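Local coordinates for putative alpha-N-acetylgalactosaminidase (Bacillus halodurans C-125, PDB 3CC1), which probably hydrolyses terminal alpha-linked N-acetylgalactosamine residues from glycoconjugates, as a glycoside hydrolase with a TIM-barrel catalytic domain and a C-terminal beta sandwich, at residues Ala94-His104 and Tyr173-Val181. Residues are numbered along the deposited sequence; the frame is centred on the assembly and turned at random. Where two conformers were deposited one is given.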
loop_
_atom_site.group_PDB
_atom_site.type_symbol
_atom_site.label_atom_id
_atom_site.label_comp_id
_atom_site.label_asym_id
_atom_site.label_seq_id
_atom_site.Cartn_x
_atom_site.Cartn_y
_atom_site.Cartn_z
ATOM N N ALA A 94 -28.890 -20.594 -39.828
ATOM C CA ALA A 94 -29.790 -19.824 -38.957
ATOM C C ALA A 94 -29.031 -18.944 -37.936
ATOM O O ALA A 94 -29.486 -17.846 -37.537
ATOM C CB ALA A 94 -30.780 -20.786 -38.264
ATOM N N GLY A 95 -27.854 -19.401 -37.536
ATOM C CA GLY A 95 -27.064 -18.680 -36.544
ATOM C C GLY A 95 -27.857 -18.546 -35.258
ATOM O O GLY A 95 -28.629 -19.430 -34.889
ATOM N N PHE A 96 -27.697 -17.415 -34.603
ATOM C CA PHE A 96 -28.385 -17.165 -33.335
ATOM C C PHE A 96 -29.806 -16.591 -33.545
ATOM O O PHE A 96 -30.470 -16.255 -32.596
ATOM C CB PHE A 96 -27.573 -16.211 -32.443
ATOM C CG PHE A 96 -26.497 -16.883 -31.611
ATOM C CD1 PHE A 96 -26.747 -18.058 -30.945
ATOM C CD2 PHE A 96 -25.249 -16.287 -31.455
ATOM C CE1 PHE A 96 -25.767 -18.639 -30.150
ATOM C CE2 PHE A 96 -24.267 -16.874 -30.669
ATOM C CZ PHE A 96 -24.536 -18.049 -30.020
ATOM N N LYS A 97 -30.275 -16.493 -34.779
ATOM C CA LYS A 97 -31.596 -15.862 -35.023
ATOM C C LYS A 97 -32.734 -16.608 -34.301
ATOM O O LYS A 97 -33.542 -15.992 -33.666
ATOM C CB LYS A 97 -31.870 -15.662 -36.508
ATOM C CG LYS A 97 -33.190 -14.882 -36.853
ATOM C CD LYS A 97 -33.234 -13.542 -36.157
ATOM C CE LYS A 97 -34.376 -12.608 -36.658
ATOM N NZ LYS A 97 -34.303 -11.283 -35.841
ATOM N N PRO A 98 -32.773 -17.945 -34.355
ATOM C CA PRO A 98 -33.862 -18.619 -33.669
ATOM C C PRO A 98 -33.834 -18.438 -32.142
ATOM O O PRO A 98 -34.868 -18.308 -31.501
ATOM C CB PRO A 98 -33.667 -20.087 -34.057
ATOM C CG PRO A 98 -32.948 -20.028 -35.364
ATOM C CD PRO A 98 -32.044 -18.836 -35.254
ATOM N N LEU A 99 -32.650 -18.419 -31.579
ATOM C CA LEU A 99 -32.478 -18.288 -30.141
ATOM C C LEU A 99 -32.891 -16.891 -29.690
ATOM O O LEU A 99 -33.611 -16.762 -28.744
ATOM C CB LEU A 99 -31.018 -18.617 -29.733
ATOM C CG LEU A 99 -30.667 -18.580 -28.245
ATOM C CD1 LEU A 99 -31.636 -19.409 -27.391
ATOM C CD2 LEU A 99 -29.238 -19.029 -28.064
ATOM N N SER A 100 -32.482 -15.868 -30.426
ATOM C CA SER A 100 -32.832 -14.513 -30.093
ATOM C C SER A 100 -34.316 -14.292 -30.274
ATOM O O SER A 100 -34.912 -13.600 -29.486
ATOM C CB SER A 100 -31.990 -13.488 -30.872
ATOM O OG SER A 100 -32.379 -13.347 -32.214
ATOM N N ASP A 101 -34.912 -14.938 -31.281
ATOM C CA ASP A 101 -36.359 -14.872 -31.503
ATOM C C ASP A 101 -37.100 -15.448 -30.303
ATOM O O ASP A 101 -38.095 -14.906 -29.860
ATOM C CB ASP A 101 -36.781 -15.692 -32.741
ATOM C CG ASP A 101 -36.612 -14.943 -34.089
ATOM O OD1 ASP A 101 -36.350 -13.733 -34.141
ATOM O OD2 ASP A 101 -36.766 -15.607 -35.138
ATOM N N ALA A 102 -36.647 -16.598 -29.810
ATOM C CA ALA A 102 -37.267 -17.218 -28.639
ATOM C C ALA A 102 -37.170 -16.300 -27.412
ATOM O O ALA A 102 -38.093 -16.205 -26.599
ATOM C CB ALA A 102 -36.633 -18.546 -28.324
ATOM N N ILE A 103 -36.025 -15.648 -27.273
ATOM C CA ILE A 103 -35.749 -14.777 -26.123
ATOM C C ILE A 103 -36.638 -13.529 -26.231
ATOM O O ILE A 103 -37.235 -13.118 -25.242
ATOM C CB ILE A 103 -34.247 -14.428 -25.998
ATOM C CG1 ILE A 103 -33.432 -15.690 -25.566
ATOM C CG2 ILE A 103 -34.035 -13.298 -24.983
ATOM C CD1 ILE A 103 -31.959 -15.548 -25.740
ATOM N N HIS A 104 -36.723 -12.966 -27.439
ATOM C CA HIS A 104 -37.553 -11.793 -27.704
ATOM C C HIS A 104 -39.029 -12.102 -27.459
ATOM O O HIS A 104 -39.749 -11.266 -26.961
ATOM C CB HIS A 104 -37.373 -11.282 -29.122
ATOM C CG HIS A 104 -36.010 -10.732 -29.395
ATOM N ND1 HIS A 104 -35.454 -10.729 -30.654
ATOM C CD2 HIS A 104 -35.090 -10.172 -28.571
ATOM C CE1 HIS A 104 -34.252 -10.172 -30.594
ATOM N NE2 HIS A 104 -34.005 -9.832 -29.342
ATOM N N TYR A 173 -24.413 -9.933 -36.516
ATOM C CA TYR A 173 -25.054 -9.917 -35.213
ATOM C C TYR A 173 -26.438 -9.255 -35.322
ATOM O O TYR A 173 -27.390 -9.689 -34.670
ATOM C CB TYR A 173 -24.167 -9.245 -34.146
ATOM C CG TYR A 173 -22.789 -9.859 -34.017
ATOM C CD1 TYR A 173 -22.578 -11.185 -34.340
ATOM C CD2 TYR A 173 -21.702 -9.103 -33.593
ATOM C CE1 TYR A 173 -21.312 -11.754 -34.260
ATOM C CE2 TYR A 173 -20.408 -9.659 -33.526
ATOM C CZ TYR A 173 -20.224 -10.980 -33.847
ATOM O OH TYR A 173 -18.995 -11.586 -33.753
ATOM N N ALA A 174 -26.550 -8.210 -36.142
ATOM C CA ALA A 174 -27.850 -7.562 -36.373
ATOM C C ALA A 174 -28.815 -8.543 -37.031
ATOM O O ALA A 174 -29.998 -8.612 -36.675
ATOM C CB ALA A 174 -27.711 -6.295 -37.205
ATOM N N GLN A 175 -28.281 -9.304 -37.979
ATOM C CA GLN A 175 -29.017 -10.335 -38.680
ATOM C C GLN A 175 -29.581 -11.316 -37.665
ATOM O O GLN A 175 -30.759 -11.670 -37.716
ATOM C CB GLN A 175 -28.082 -11.073 -39.652
ATOM C CG GLN A 175 -28.770 -12.075 -40.554
ATOM C CD GLN A 175 -27.789 -12.888 -41.384
ATOM O OE1 GLN A 175 -27.767 -14.118 -41.316
ATOM N NE2 GLN A 175 -26.982 -12.201 -42.184
ATOM N N TRP A 176 -28.731 -11.698 -36.716
ATOM C CA TRP A 176 -29.100 -12.663 -35.673
ATOM C C TRP A 176 -30.037 -12.094 -34.593
ATOM O O TRP A 176 -30.469 -12.807 -33.702
ATOM C CB TRP A 176 -27.872 -13.238 -34.974
ATOM C CG TRP A 176 -27.006 -14.063 -35.817
ATOM C CD1 TRP A 176 -27.343 -14.679 -36.970
ATOM C CD2 TRP A 176 -25.660 -14.454 -35.525
ATOM N NE1 TRP A 176 -26.271 -15.387 -37.452
ATOM C CE2 TRP A 176 -25.228 -15.268 -36.578
ATOM C CE3 TRP A 176 -24.783 -14.178 -34.474
ATOM C CZ2 TRP A 176 -23.944 -15.803 -36.628
ATOM C CZ3 TRP A 176 -23.529 -14.703 -34.516
ATOM C CH2 TRP A 176 -23.110 -15.504 -35.598
ATOM N N GLY A 177 -30.347 -10.807 -34.669
ATOM C CA GLY A 177 -31.203 -10.185 -33.663
ATOM C C GLY A 177 -30.564 -9.949 -32.301
ATOM O O GLY A 177 -31.262 -9.917 -31.273
ATOM N N VAL A 178 -29.241 -9.801 -32.298
ATOM C CA VAL A 178 -28.459 -9.516 -31.094
ATOM C C VAL A 178 -28.770 -8.090 -30.603
ATOM O O VAL A 178 -28.894 -7.160 -31.415
ATOM C CB VAL A 178 -26.937 -9.684 -31.347
ATOM C CG1 VAL A 178 -26.119 -9.181 -30.179
ATOM C CG2 VAL A 178 -26.582 -11.173 -31.663
ATOM N N ASP A 179 -28.900 -7.928 -29.273
ATOM C CA ASP A 179 -29.231 -6.619 -28.659
ATOM C C ASP A 179 -28.105 -6.001 -27.848
ATOM O O ASP A 179 -28.133 -4.812 -27.532
ATOM C CB ASP A 179 -30.470 -6.768 -27.751
ATOM C CG ASP A 179 -31.604 -7.430 -28.469
ATOM O OD1 ASP A 179 -31.999 -6.887 -29.527
ATOM O OD2 ASP A 179 -32.033 -8.527 -28.048
ATOM N N PHE A 180 -27.128 -6.835 -27.515
ATOM C CA PHE A 180 -26.029 -6.486 -26.632
ATOM C C PHE A 180 -24.771 -7.270 -27.050
ATOM O O PHE A 180 -24.799 -8.494 -27.221
ATOM C CB PHE A 180 -26.467 -6.819 -25.200
ATOM C CG PHE A 180 -25.414 -6.661 -24.135
ATOM C CD1 PHE A 180 -24.526 -7.690 -23.844
ATOM C CD2 PHE A 180 -25.391 -5.551 -23.339
ATOM C CE1 PHE A 180 -23.577 -7.562 -22.811
ATOM C CE2 PHE A 180 -24.439 -5.418 -22.314
ATOM C CZ PHE A 180 -23.545 -6.437 -22.051
ATOM N N VAL A 181 -23.665 -6.553 -27.197
ATOM C CA VAL A 181 -22.344 -7.155 -27.474
ATOM C C VAL A 181 -21.304 -6.599 -26.463
ATOM O O VAL A 181 -21.133 -5.371 -26.335
ATOM C CB VAL A 181 -21.882 -6.910 -28.923
ATOM C CG1 VAL A 181 -20.479 -7.470 -29.118
ATOM C CG2 VAL A 181 -22.845 -7.549 -29.942
HETATM O O HOH W 1 -29.611 -15.525 -39.569
HETATM O O HOH W 2 -32.813 -9.369 -37.020
#
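A Schellman motif that ends helix 162-175 packs against the start of helix 97-105 on the outside of the TIM barrel, with Trp176 and Gly177 meeting Phe96, Lys97 and Ser100. The broad indole of Trp176 lies against the type II' turn from Ala94 to Lys97: Phe96 N sits 3.5 Å above its plane. Glycine suits Gly95, since its phi is positive and a side chain there would run into the indole. Phe96 turns its ring edge toward the six-membered ring of Trp176 in an offset edge-to-face pair, planes at 86°, Phe96 CD2 3.7 Å from Trp176 CE3. Replacing Trp176 by an alanine is likely to leave the turn without the surface it lies on and the Phe96 edge without its aromatic partner. Lys97, long and charged, bends at chi2 (55°) to run along Gln175 O, its CD at 3.5 Å, and NZ reaches Ala174 O through a water. Small Ser100 donates from OG to Trp176 O, at 2.5 Å a length too short to trust exactly. In the motif Gly177 N bonds to Ala174 O and Val178 N to Tyr173 O; the positive phi of Gly177 favours glycine, and a side chain would clash with Ser100 OG. One turn on, His104 NE2 gives Asp179 OD2 a 2.7 Å hydrogen bond, meeting its syn lone pair almost in the imidazole plane. Asp179 OD2 also accepts from Phe110 N while OD1 pairs with Arg211, so the carboxylate joins helix 97-105 to strand 109-115. Helix 97-105 thus lies between helix 28-41, touched by Leu99 and Ile103, and the loop leading into strand 180-184, which lies between the parallel strands 109-115 and 214-216.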